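Long-range contacts in odorant-binding protein 47 (PDB 3PM2), which binds small hydrophobic odorants such as menthol, citronellal, decanal and indole, and is thought to carry them through the fluid around olfactory dendrites: residues A[15-19]-A[160-164]; A[33-38]-A[55-60]; A[95-100]-A[141-145]; A[103-107]-A[136-141]. All coordinates share one frame; numbering follows the deposited sequence.

Contact 1. Residues A[15-19]-A[160-164]; sequences AAECC and CNKLK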
loop_
_atom_site.group_PDB
_atom_site.type_symbol
_atom_site.label_atom_id
_atom_site.label_comp_id
_atom_site.label_asym_id
_atom_site.label_seq_id
_atom_site.Cartn_x
_atom_site.Cartn_y
_atom_site.Cartn_z
ATOM N N ALA A 15 6.435 -12.127 0.419
ATOM C CA ALA A 15 6.676 -11.479 -0.872
ATOM C C ALA A 15 8.156 -11.202 -1.156
ATOM O O ALA A 15 8.563 -11.270 -2.317
ATOM C CB ALA A 15 5.870 -10.205 -0.984
ATOM N N ALA A 16 8.957 -10.919 -0.100
ATOM C CA ALA A 16 10.403 -10.681 -0.177
ATOM C C ALA A 16 11.127 -11.867 -0.823
ATOM O O ALA A 16 12.171 -11.683 -1.441
ATOM C CB ALA A 16 10.963 -10.420 1.208
ATOM N N GLU A 17 10.540 -13.066 -0.738
ATOM C CA GLU A 17 11.090 -14.267 -1.364
ATOM C C GLU A 17 10.831 -14.327 -2.880
ATOM O O GLU A 17 11.415 -15.156 -3.574
ATOM C CB GLU A 17 10.597 -15.515 -0.637
ATOM C CG GLU A 17 11.181 -15.627 0.759
ATOM C CD GLU A 17 10.666 -16.769 1.607
ATOM O OE1 GLU A 17 9.875 -17.594 1.093
ATOM O OE2 GLU A 17 11.068 -16.845 2.790
ATOM N N CYS A 18 9.953 -13.438 -3.390
ATOM C CA CYS A 18 9.664 -13.294 -4.814
ATOM C C CYS A 18 10.480 -12.159 -5.397
ATOM O O CYS A 18 10.958 -12.286 -6.515
ATOM C CB CYS A 18 8.177 -13.074 -5.047
ATOM S SG CYS A 18 7.162 -14.475 -4.549
ATOM N N CYS A 19 10.561 -11.025 -4.679
ATOM C CA CYS A 19 11.322 -9.843 -5.101
ATOM C C CYS A 19 11.626 -8.977 -3.896
ATOM O O CYS A 19 10.730 -8.727 -3.082
ATOM C CB CYS A 19 10.582 -9.045 -6.180
ATOM S SG CYS A 19 11.548 -7.663 -6.860
ATOM N N CYS A 160 5.168 -17.616 -6.626
ATOM C CA CYS A 160 5.366 -16.201 -6.928
ATOM C C CYS A 160 4.488 -15.765 -8.085
ATOM O O CYS A 160 4.121 -14.607 -8.123
ATOM C CB CYS A 160 6.841 -15.888 -7.164
ATOM S SG CYS A 160 7.859 -16.030 -5.668
ATOM N N ASN A 161 4.116 -16.686 -9.014
ATOM C CA ASN A 161 3.150 -16.367 -10.085
ATOM C C ASN A 161 1.794 -16.062 -9.405
ATOM O O ASN A 161 1.114 -15.113 -9.800
ATOM C CB ASN A 161 2.962 -17.511 -11.097
ATOM C CG ASN A 161 2.048 -17.122 -12.240
ATOM O OD1 ASN A 161 2.167 -16.052 -12.841
ATOM N ND2 ASN A 161 1.065 -17.932 -12.519
ATOM N N LYS A 162 1.423 -16.867 -8.380
ATOM C CA LYS A 162 0.165 -16.666 -7.617
ATOM C C LYS A 162 0.171 -15.313 -6.891
ATOM O O LYS A 162 -0.831 -14.588 -6.907
ATOM C CB LYS A 162 -0.073 -17.821 -6.647
ATOM C CG LYS A 162 -0.461 -19.123 -7.362
ATOM C CD LYS A 162 -0.597 -20.265 -6.384
ATOM C CE LYS A 162 -0.654 -21.595 -7.096
ATOM N NZ LYS A 162 -0.558 -22.723 -6.136
ATOM N N LEU A 163 1.307 -14.960 -6.278
ATOM C CA LEU A 163 1.442 -13.675 -5.620
ATOM C C LEU A 163 1.425 -12.517 -6.636
ATOM O O LEU A 163 0.863 -11.462 -6.329
ATOM C CB LEU A 163 2.671 -13.610 -4.702
ATOM C CG LEU A 163 2.684 -14.501 -3.437
ATOM C CD1 LEU A 163 3.862 -14.121 -2.549
ATOM C CD2 LEU A 163 1.368 -14.402 -2.635
ATOM N N LYS A 164 2.001 -12.722 -7.845
ATOM C CA LYS A 164 1.980 -11.712 -8.914
ATOM C C LYS A 164 0.496 -11.468 -9.298
ATOM O O LYS A 164 0.067 -10.319 -9.387
ATOM C CB LYS A 164 2.788 -12.205 -10.129
ATOM C CG LYS A 164 2.669 -11.352 -11.380
ATOM C CD LYS A 164 3.247 -12.060 -12.620
ATOM C CE LYS A 164 2.797 -11.389 -13.894
ATOM N NZ LYS A 164 3.477 -11.951 -15.094
#
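Cys18 and Cys160 form a disulfide that ties the loop before helix 27-44 to helix 158-167 near the C-terminus. This is probably one of the disulfides that the C-plus class has beyond the three of classical odorant-binding proteins. In each cysteine, SG lies anti to the carbonyl carbon (chi1 -64° in Cys18, -68° in Cys160). With both CB atoms facing across the gap, this torsion carries the sulfurs to bonding distance.

Cys18 CB lies 3.0 Å from Cys160 SG and 3.8 Å from Cys160 CB. The next atom, Cys18 SG, is bonded to Cys160 SG at 2.0 Å. The C-S-S-C torsion is -89°, a left-handed and relaxed disulfide. Cys18 SG also touches the methyl Leu163 CD1 at 3.9 Å, one helical turn beyond Cys160. Leu163 CD1 lies 4.2 Å from Ala15 CA, so it sits against both the sulfur and the start of the 3-10 turn.

Phe146 of helix 133-147 packs on Ala15 and Cys18. Next door, Cys19 is joined to Cys149. The turn that presents Cys18 is closed by Ala15 O, which accepts from Cys18 N at 2.8 Å and from Cys19 N at 3.1 Å.

Contact 2. Residues A[33-38]-A[55-60]; sequences CHSKWI and CVAECV
Cys33 and Cys59 are joined by a disulfide between helix 27-44 and helix 55-63. Cys33 SG is bonded to Cys59 SG at 2.1 Å, and the torsion is -70°, so the bridge is left-handed. Cys33 SG is anti to the carbonyl carbon and Cys59 SG anti to the backbone N, which lets the sulfurs meet from differently placed backbones. By cysteine order the link probably corresponds to the first-to-third cysteine disulfide of classical odorant-binding proteins.

The aromatic contacts belong to Trp37. Cys55 lies over one face of the indole. Cys55 CB makes a CH-pi contact 3.7 Å from the centroid of the five-membered ring of Trp37. Cys55 SG stands over the six-membered ring of Trp37, 4.3 Å from its centroid and 13° from the normal. Lys36 CG lies over the rim of the opposite face. Cys59 SG is farther off, at the edge of the five-membered ring.

The aliphatic contacts centre on Val56, a knob in the hole formed by Cys33, His34, Trp37 and Ile38. Val56 CG2 meets Trp37 CB at 3.6 Å, and Val56 CG1 lies 4.0 Å from His34 CA. One turn on, Val60 CG2 rests on Cys33 CB at 3.9 Å.

The short axes run at 145°, roughly antiparallel, and approach to 8.5 Å. Cys55 is disulfide-bonded to Cys130. His34 ND1 is hydrogen-bonded to Leu173 OXT. Helix 133-147 packs on helix 55-63 through Leu138, which touches Ala57 and Val60.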
loop_
_atom_site.group_PDB
_atom_site.type_symbol
_atom_site.label_atom_id
_atom_site.label_comp_id
_atom_site.label_asym_id
_atom_site.label_seq_id
_atom_site.Cartn_x
_atom_site.Cartn_y
_atom_site.Cartn_z
ATOM N N CYS A 33 1.654 -1.439 12.961
ATOM C CA CYS A 33 0.468 -0.849 12.324
ATOM C C CYS A 33 -0.508 -1.895 11.831
ATOM O O CYS A 33 -1.725 -1.726 11.996
ATOM C CB CYS A 33 0.902 0.091 11.209
ATOM S SG CYS A 33 1.712 1.580 11.836
ATOM N N HIS A 34 0.022 -2.964 11.232
ATOM C CA HIS A 34 -0.786 -4.085 10.747
ATOM C C HIS A 34 -1.553 -4.713 11.923
ATOM O O HIS A 34 -2.767 -4.864 11.849
ATOM C CB HIS A 34 0.117 -5.149 10.061
ATOM C CG HIS A 34 -0.616 -6.416 9.737
ATOM N ND1 HIS A 34 -1.205 -6.617 8.499
ATOM C CD2 HIS A 34 -0.862 -7.494 10.516
ATOM C CE1 HIS A 34 -1.788 -7.801 8.570
ATOM N NE2 HIS A 34 -1.610 -8.365 9.763
ATOM N N SER A 35 -0.844 -5.092 13.009
ATOM C CA SER A 35 -1.492 -5.705 14.176
ATOM C C SER A 35 -2.638 -4.814 14.751
ATOM O O SER A 35 -3.734 -5.300 15.056
ATOM C CB SER A 35 -0.437 -6.011 15.244
ATOM O OG SER A 35 -1.012 -6.612 16.396
ATOM N N LYS A 36 -2.380 -3.501 14.849
ATOM C CA LYS A 36 -3.344 -2.548 15.411
ATOM C C LYS A 36 -4.640 -2.425 14.607
ATOM O O LYS A 36 -5.720 -2.375 15.212
ATOM C CB LYS A 36 -2.682 -1.164 15.513
ATOM C CG LYS A 36 -3.432 -0.195 16.405
ATOM C CD LYS A 36 -2.686 1.118 16.480
ATOM C CE LYS A 36 -3.391 2.123 17.350
ATOM N NZ LYS A 36 -2.917 3.504 17.059
ATOM N N TRP A 37 -4.527 -2.373 13.263
ATOM C CA TRP A 37 -5.638 -2.064 12.361
ATOM C C TRP A 37 -6.118 -3.111 11.385
ATOM O O TRP A 37 -7.138 -2.867 10.730
ATOM C CB TRP A 37 -5.323 -0.773 11.599
ATOM C CG TRP A 37 -5.102 0.429 12.473
ATOM C CD1 TRP A 37 -3.925 1.077 12.697
ATOM C CD2 TRP A 37 -6.089 1.107 13.253
ATOM N NE1 TRP A 37 -4.129 2.152 13.530
ATOM C CE2 TRP A 37 -5.457 2.216 13.854
ATOM C CE3 TRP A 37 -7.473 0.937 13.428
ATOM C CZ2 TRP A 37 -6.148 3.116 14.670
ATOM C CZ3 TRP A 37 -8.150 1.813 14.258
ATOM C CH2 TRP A 37 -7.492 2.896 14.854
ATOM N N ILE A 38 -5.445 -4.269 11.269
ATOM C CA ILE A 38 -5.903 -5.284 10.291
ATOM C C ILE A 38 -7.363 -5.753 10.488
ATOM O O ILE A 38 -8.067 -5.974 9.511
ATOM C CB ILE A 38 -4.901 -6.469 10.130
ATOM C CG1 ILE A 38 -5.224 -7.343 8.883
ATOM C CG2 ILE A 38 -4.807 -7.308 11.416
ATOM C CD1 ILE A 38 -5.113 -6.636 7.545
ATOM N N CYS A 55 -6.678 2.313 7.755
ATOM C CA CYS A 55 -5.961 2.789 8.945
ATOM C C CYS A 55 -4.573 2.215 9.098
ATOM O O CYS A 55 -3.731 2.847 9.733
ATOM C CB CYS A 55 -6.787 2.593 10.211
ATOM S SG CYS A 55 -8.228 3.690 10.326
ATOM N N VAL A 56 -4.325 0.995 8.551
ATOM C CA VAL A 56 -2.994 0.402 8.590
ATOM C C VAL A 56 -2.040 1.415 7.920
ATOM O O VAL A 56 -0.983 1.731 8.468
ATOM C CB VAL A 56 -2.927 -0.984 7.862
ATOM C CG1 VAL A 56 -1.480 -1.474 7.738
ATOM C CG2 VAL A 56 -3.801 -2.033 8.553
ATOM N N ALA A 57 -2.425 1.914 6.733
ATOM C CA ALA A 57 -1.606 2.871 5.965
ATOM C C ALA A 57 -1.462 4.209 6.639
ATOM O O ALA A 57 -0.368 4.782 6.628
ATOM C CB ALA A 57 -2.178 3.051 4.561
ATOM N N GLU A 58 -2.551 4.739 7.228
ATOM C CA GLU A 58 -2.436 6.021 7.929
ATOM C C GLU A 58 -1.450 5.898 9.107
ATOM O O GLU A 58 -0.649 6.805 9.332
ATOM C CB GLU A 58 -3.801 6.531 8.373
ATOM C CG GLU A 58 -3.726 7.893 9.053
ATOM C CD GLU A 58 -5.066 8.585 9.174
ATOM O OE1 GLU A 58 -5.712 8.808 8.128
ATOM O OE2 GLU A 58 -5.466 8.923 10.311
ATOM N N CYS A 59 -1.484 4.757 9.814
ATOM C CA CYS A 59 -0.583 4.446 10.929
ATOM C C CYS A 59 0.887 4.482 10.443
ATOM O O CYS A 59 1.738 5.107 11.095
ATOM C CB CYS A 59 -0.951 3.089 11.535
ATOM S SG CYS A 59 0.163 2.526 12.851
ATOM N N VAL A 60 1.171 3.829 9.275
ATOM C CA VAL A 60 2.487 3.773 8.658
ATOM C C VAL A 60 2.930 5.195 8.311
ATOM O O VAL A 60 4.064 5.573 8.591
ATOM C CB VAL A 60 2.505 2.856 7.406
ATOM C CG1 VAL A 60 3.790 3.048 6.606
ATOM C CG2 VAL A 60 2.334 1.379 7.782
#

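Contact 3. Residues A[95-100]-A[141-145]; sequences ITLDAI and MGMTL
Met141 lies across the flat peptide group that joins Ala99 to Ile100. Met141 SD sits over one face of this group, 3.6 Å from both Ala99 C and Ile100 N. The carbonyl of the same group is held by a water, which donates to Ala99 O at 2.9 Å. That water also reaches Thr144 OG1, but the bond is weak and long at 3.5 Å. The stronger partner of the Thr144 hydroxyl is Cys140 O, in its own helix.

Met141 gets to this position by folding. Its chain bends at chi2 (-55°) and again at chi3 (-63°), and this brings the thioether across to helix 92-109. The terminal CE rests in the corner formed by two side chains. Met141 CE is 3.7 Å from Ile100 CG1 and 3.8 Å from Ala99 CB.

Ala99 and Thr144 have the closest CA atoms of the two segments. The small methyl of Ala99 lets the facing side chains come in from helix 133-147. Thr144 meets it with its methyl, Thr144 CG2 to Ala99 CB at 3.8 Å, and not with its hydroxyl. Leu145 uses a single branch. Leu145 CD2 touches Ala99 CB, passes 3.8 Å from Thr96 OG1 and lies more loosely against Ile95 CG2. The Thr96 hydroxyl is hydrogen-bonded to Trp92 O.

Pro22 touches Thr96 and Leu145, and Tyr81 of helix 74-85 lies on Thr96 and Met141. The segment axes pass 9.7 Å apart at 137°. This is apolar helix-helix packing in the all-helical fold of the PBP/GOBP family.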
loop_
_atom_site.group_PDB
_atom_site.type_symbol
_atom_site.label_atom_id
_atom_site.label_comp_id
_atom_site.label_asym_id
_atom_site.label_seq_id
_atom_site.Cartn_x
_atom_site.Cartn_y
_atom_site.Cartn_z
ATOM N N ILE A 95 12.527 3.108 -11.386
ATOM C CA ILE A 95 11.286 2.379 -11.132
ATOM C C ILE A 95 10.547 3.056 -9.975
ATOM O O ILE A 95 9.364 3.338 -10.102
ATOM C CB ILE A 95 11.550 0.882 -10.843
ATOM C CG1 ILE A 95 12.131 0.160 -12.092
ATOM C CG2 ILE A 95 10.269 0.212 -10.355
ATOM C CD1 ILE A 95 12.506 -1.356 -11.838
ATOM N N THR A 96 11.284 3.395 -8.903
ATOM C CA THR A 96 10.737 4.059 -7.708
ATOM C C THR A 96 10.213 5.443 -8.023
ATOM O O THR A 96 9.058 5.733 -7.703
ATOM C CB THR A 96 11.738 4.011 -6.539
ATOM O OG1 THR A 96 12.031 2.647 -6.248
ATOM C CG2 THR A 96 11.205 4.679 -5.273
ATOM N N LEU A 97 11.022 6.282 -8.705
ATOM C CA LEU A 97 10.575 7.628 -9.090
ATOM C C LEU A 97 9.313 7.580 -9.982
ATOM O O LEU A 97 8.369 8.318 -9.722
ATOM C CB LEU A 97 11.702 8.412 -9.766
ATOM C CG LEU A 97 12.874 8.810 -8.867
ATOM C CD1 LEU A 97 14.084 9.211 -9.711
ATOM C CD2 LEU A 97 12.498 9.972 -7.937
ATOM N N ASP A 98 9.273 6.656 -10.974
ATOM C CA ASP A 98 8.114 6.480 -11.845
ATOM C C ASP A 98 6.889 6.022 -11.038
ATOM O O ASP A 98 5.789 6.530 -11.270
ATOM C CB ASP A 98 8.406 5.474 -12.981
ATOM C CG ASP A 98 9.358 5.950 -14.089
ATOM O OD1 ASP A 98 9.876 7.094 -13.991
ATOM O OD2 ASP A 98 9.592 5.170 -15.048
ATOM N N ALA A 99 7.087 5.080 -10.087
ATOM C CA ALA A 99 6.003 4.556 -9.243
ATOM C C ALA A 99 5.369 5.682 -8.404
ATOM O O ALA A 99 4.150 5.792 -8.384
ATOM C CB ALA A 99 6.536 3.462 -8.339
ATOM N N ILE A 100 6.195 6.557 -7.804
ATOM C CA ILE A 100 5.722 7.695 -7.001
ATOM C C ILE A 100 4.910 8.663 -7.868
ATOM O O ILE A 100 3.817 9.073 -7.472
ATOM C CB ILE A 100 6.885 8.395 -6.248
ATOM C CG1 ILE A 100 7.542 7.462 -5.215
ATOM C CG2 ILE A 100 6.394 9.703 -5.576
ATOM C CD1 ILE A 100 8.908 7.942 -4.710
ATOM N N MET A 141 1.908 2.081 -4.254
ATOM C CA MET A 141 3.365 1.930 -4.237
ATOM C C MET A 141 3.787 0.471 -4.170
ATOM O O MET A 141 4.600 0.014 -4.980
ATOM C CB MET A 141 4.019 2.749 -3.127
ATOM C CG MET A 141 4.170 4.227 -3.462
ATOM S SD MET A 141 5.048 4.623 -5.000
ATOM C CE MET A 141 6.698 3.929 -4.617
ATOM N N GLY A 142 3.250 -0.251 -3.203
ATOM C CA GLY A 142 3.594 -1.651 -3.036
ATOM C C GLY A 142 3.281 -2.498 -4.252
ATOM O O GLY A 142 4.119 -3.308 -4.678
ATOM N N MET A 143 2.074 -2.326 -4.823
ATOM C CA MET A 143 1.673 -3.139 -5.987
ATOM C C MET A 143 2.527 -2.818 -7.204
ATOM O O MET A 143 2.940 -3.735 -7.904
ATOM C CB MET A 143 0.178 -2.940 -6.316
ATOM C CG MET A 143 -0.726 -3.458 -5.198
ATOM S SD MET A 143 -2.506 -3.212 -5.550
ATOM C CE MET A 143 -2.637 -1.555 -5.513
ATOM N N THR A 144 2.774 -1.523 -7.446
ATOM C CA THR A 144 3.569 -1.085 -8.606
ATOM C C THR A 144 5.026 -1.556 -8.498
ATOM O O THR A 144 5.566 -2.050 -9.495
ATOM C CB THR A 144 3.484 0.442 -8.787
ATOM O OG1 THR A 144 2.100 0.835 -8.885
ATOM C CG2 THR A 144 4.280 0.926 -10.008
ATOM N N LEU A 145 5.670 -1.371 -7.322
ATOM C CA LEU A 145 7.071 -1.800 -7.139
ATOM C C LEU A 145 7.255 -3.287 -7.408
ATOM O O LEU A 145 8.183 -3.675 -8.117
ATOM C CB LEU A 145 7.621 -1.451 -5.736
ATOM C CG LEU A 145 7.716 0.065 -5.446
ATOM C CD1 LEU A 145 7.895 0.323 -3.923
ATOM C CD2 LEU A 145 8.733 0.776 -6.396
HETATM O O HOH W 1 2.723 4.020 -10.174
#

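Contact 4. Residues A[103-107]-A[136-141]; sequences CFKMA and TILACM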
loop_
_atom_site.group_PDB
_atom_site.type_symbol
_atom_site.label_atom_id
_atom_site.label_comp_id
_atom_site.label_asym_id
_atom_site.label_seq_id
_atom_site.Cartn_x
_atom_site.Cartn_y
_atom_site.Cartn_z
ATOM N N CYS A 103 1.495 7.047 -8.803
ATOM C CA CYS A 103 0.599 6.904 -7.643
ATOM C C CYS A 103 -0.002 8.219 -7.208
ATOM O O CYS A 103 -1.203 8.271 -6.940
ATOM C CB CYS A 103 1.284 6.162 -6.496
ATOM S SG CYS A 103 1.682 4.437 -6.906
ATOM N N PHE A 104 0.793 9.301 -7.239
ATOM C CA PHE A 104 0.298 10.642 -6.883
ATOM C C PHE A 104 -0.648 11.151 -7.979
ATOM O O PHE A 104 -1.662 11.780 -7.663
ATOM C CB PHE A 104 1.461 11.627 -6.613
ATOM C CG PHE A 104 1.930 11.574 -5.168
ATOM C CD1 PHE A 104 1.327 12.363 -4.193
ATOM C CD2 PHE A 104 2.931 10.688 -4.773
ATOM C CE1 PHE A 104 1.736 12.289 -2.849
ATOM C CE2 PHE A 104 3.358 10.631 -3.436
ATOM C CZ PHE A 104 2.767 11.439 -2.482
ATOM N N LYS A 105 -0.350 10.825 -9.263
ATOM C CA LYS A 105 -1.213 11.194 -10.407
ATOM C C LYS A 105 -2.584 10.508 -10.273
ATOM O O LYS A 105 -3.626 11.161 -10.442
ATOM C CB LYS A 105 -0.544 10.799 -11.731
ATOM C CG LYS A 105 -1.072 11.546 -12.947
ATOM C CD LYS A 105 -0.719 10.802 -14.234
ATOM C CE LYS A 105 -0.940 11.625 -15.485
ATOM N NZ LYS A 105 -2.379 11.888 -15.744
ATOM N N MET A 106 -2.579 9.212 -9.937
ATOM C CA MET A 106 -3.775 8.399 -9.714
ATOM C C MET A 106 -4.603 8.980 -8.569
ATOM O O MET A 106 -5.820 9.142 -8.711
ATOM C CB MET A 106 -3.398 6.919 -9.463
ATOM C CG MET A 106 -4.613 5.999 -9.174
ATOM S SD MET A 106 -5.101 5.973 -7.425
ATOM C CE MET A 106 -3.687 5.051 -6.723
ATOM N N ALA A 107 -3.954 9.316 -7.443
ATOM C CA ALA A 107 -4.639 9.870 -6.267
ATOM C C ALA A 107 -5.339 11.164 -6.618
ATOM O O ALA A 107 -6.498 11.330 -6.254
ATOM C CB ALA A 107 -3.649 10.082 -5.127
ATOM N N THR A 136 -4.313 4.993 -0.330
ATOM C CA THR A 136 -4.290 5.167 -1.802
ATOM C C THR A 136 -2.836 5.140 -2.284
ATOM O O THR A 136 -2.510 4.384 -3.198
ATOM C CB THR A 136 -4.983 6.473 -2.188
ATOM O OG1 THR A 136 -6.321 6.433 -1.672
ATOM C CG2 THR A 136 -5.008 6.692 -3.688
ATOM N N ILE A 137 -1.964 5.923 -1.633
ATOM C CA ILE A 137 -0.549 6.006 -2.009
ATOM C C ILE A 137 0.193 4.724 -1.723
ATOM O O ILE A 137 0.873 4.174 -2.620
ATOM C CB ILE A 137 0.151 7.256 -1.372
ATOM C CG1 ILE A 137 -0.525 8.598 -1.823
ATOM C CG2 ILE A 137 1.671 7.285 -1.679
ATOM C CD1 ILE A 137 -0.400 8.931 -3.352
ATOM N N LEU A 138 0.086 4.240 -0.474
ATOM C CA LEU A 138 0.834 3.075 -0.034
ATOM C C LEU A 138 0.477 1.785 -0.779
ATOM O O LEU A 138 1.383 1.019 -1.157
ATOM C CB LEU A 138 0.738 2.906 1.504
ATOM C CG LEU A 138 1.691 1.884 2.142
ATOM C CD1 LEU A 138 3.173 2.291 1.947
ATOM C CD2 LEU A 138 1.377 1.715 3.652
ATOM N N ALA A 139 -0.835 1.549 -0.991
ATOM C CA ALA A 139 -1.324 0.384 -1.726
ATOM C C ALA A 139 -0.750 0.378 -3.134
ATOM O O ALA A 139 -0.209 -0.637 -3.571
ATOM C CB ALA A 139 -2.851 0.392 -1.797
ATOM N N CYS A 140 -0.844 1.520 -3.827
ATOM C CA CYS A 140 -0.347 1.713 -5.179
ATOM C C CYS A 140 1.178 1.517 -5.221
ATOM O O CYS A 140 1.683 0.843 -6.125
ATOM C CB CYS A 140 -0.751 3.093 -5.682
ATOM S SG CYS A 140 -0.109 3.497 -7.315
ATOM N N MET A 141 1.908 2.081 -4.254
ATOM C CA MET A 141 3.365 1.930 -4.237
ATOM C C MET A 141 3.787 0.471 -4.170
ATOM O O MET A 141 4.600 0.014 -4.980
ATOM C CB MET A 141 4.019 2.749 -3.127
ATOM C CG MET A 141 4.170 4.227 -3.462
ATOM S SD MET A 141 5.048 4.623 -5.000
ATOM C CE MET A 141 6.698 3.929 -4.617
#
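Cys103 SG and Cys140 SG are bonded at 2.1 Å, the disulfide that clamps helix 92-109 to helix 133-147. Its torsion is -82°, again left-handed. Cys140 puts its sulfur anti to the backbone N, while that of Cys103 is anti to the carbonyl carbon. The link probably corresponds to the fourth-to-sixth cysteine pair of classical odorant-binding proteins. Met141 SD lies 3.9 Å from Cys103 SG.

Ile137 touches Cys103, Phe104 and Ala107 with one methyl. Ile137 CD1 sits almost exactly over the centre of the Phe104 ring, 3.8 Å from the centroid and 5° off the normal, a CH-pi contact. The two side chains cross at about a right angle. Ile137 CD1 also touches Cys103 O and, at 3.9 Å, Ala107 CB.

Met106 lies against the Cys140 side of the disulfide. Its chain starts anti to the backbone N and then bends twice, so that Met106 CE reaches both Thr136 CG2 and Cys140 CB, each at 3.7 Å. Thr136 offers its methyl here and also meets Ala107 CB with it. Its hydroxyl is held by Pro132 O.

Farther out, Arg74 and Leu77 of helix 74-85 touch Phe104 and Ile137, respectively. Met61 of helix 55-63 also packs on Ile137. The segment axes run at 136°, roughly antiparallel, and helices 55-63 and 74-85 pack beside helix 133-147.

Overall arrangement
Contacts 3 and 4 share helices 92-109 and 133-147 and meet at Met141. Contacts 2 and 4 each pair a disulfide with contacts on an aromatic ring, whereas contact 3 has neither and relies on apolar side chains and one water. Contact 2 pairs a different set of helices and touches contact 4 through Leu138. It lies across the chain's centre from contact 3. Contact 1 is the outlier, centred about 16 Å from the chain centre, with a loop in place of a helix on one side. Along the chain its loop encloses the other three. Contacts 1 and 3 are buried, while contacts 2 and 4 are partly so. Contact 1 also holds a disulfide.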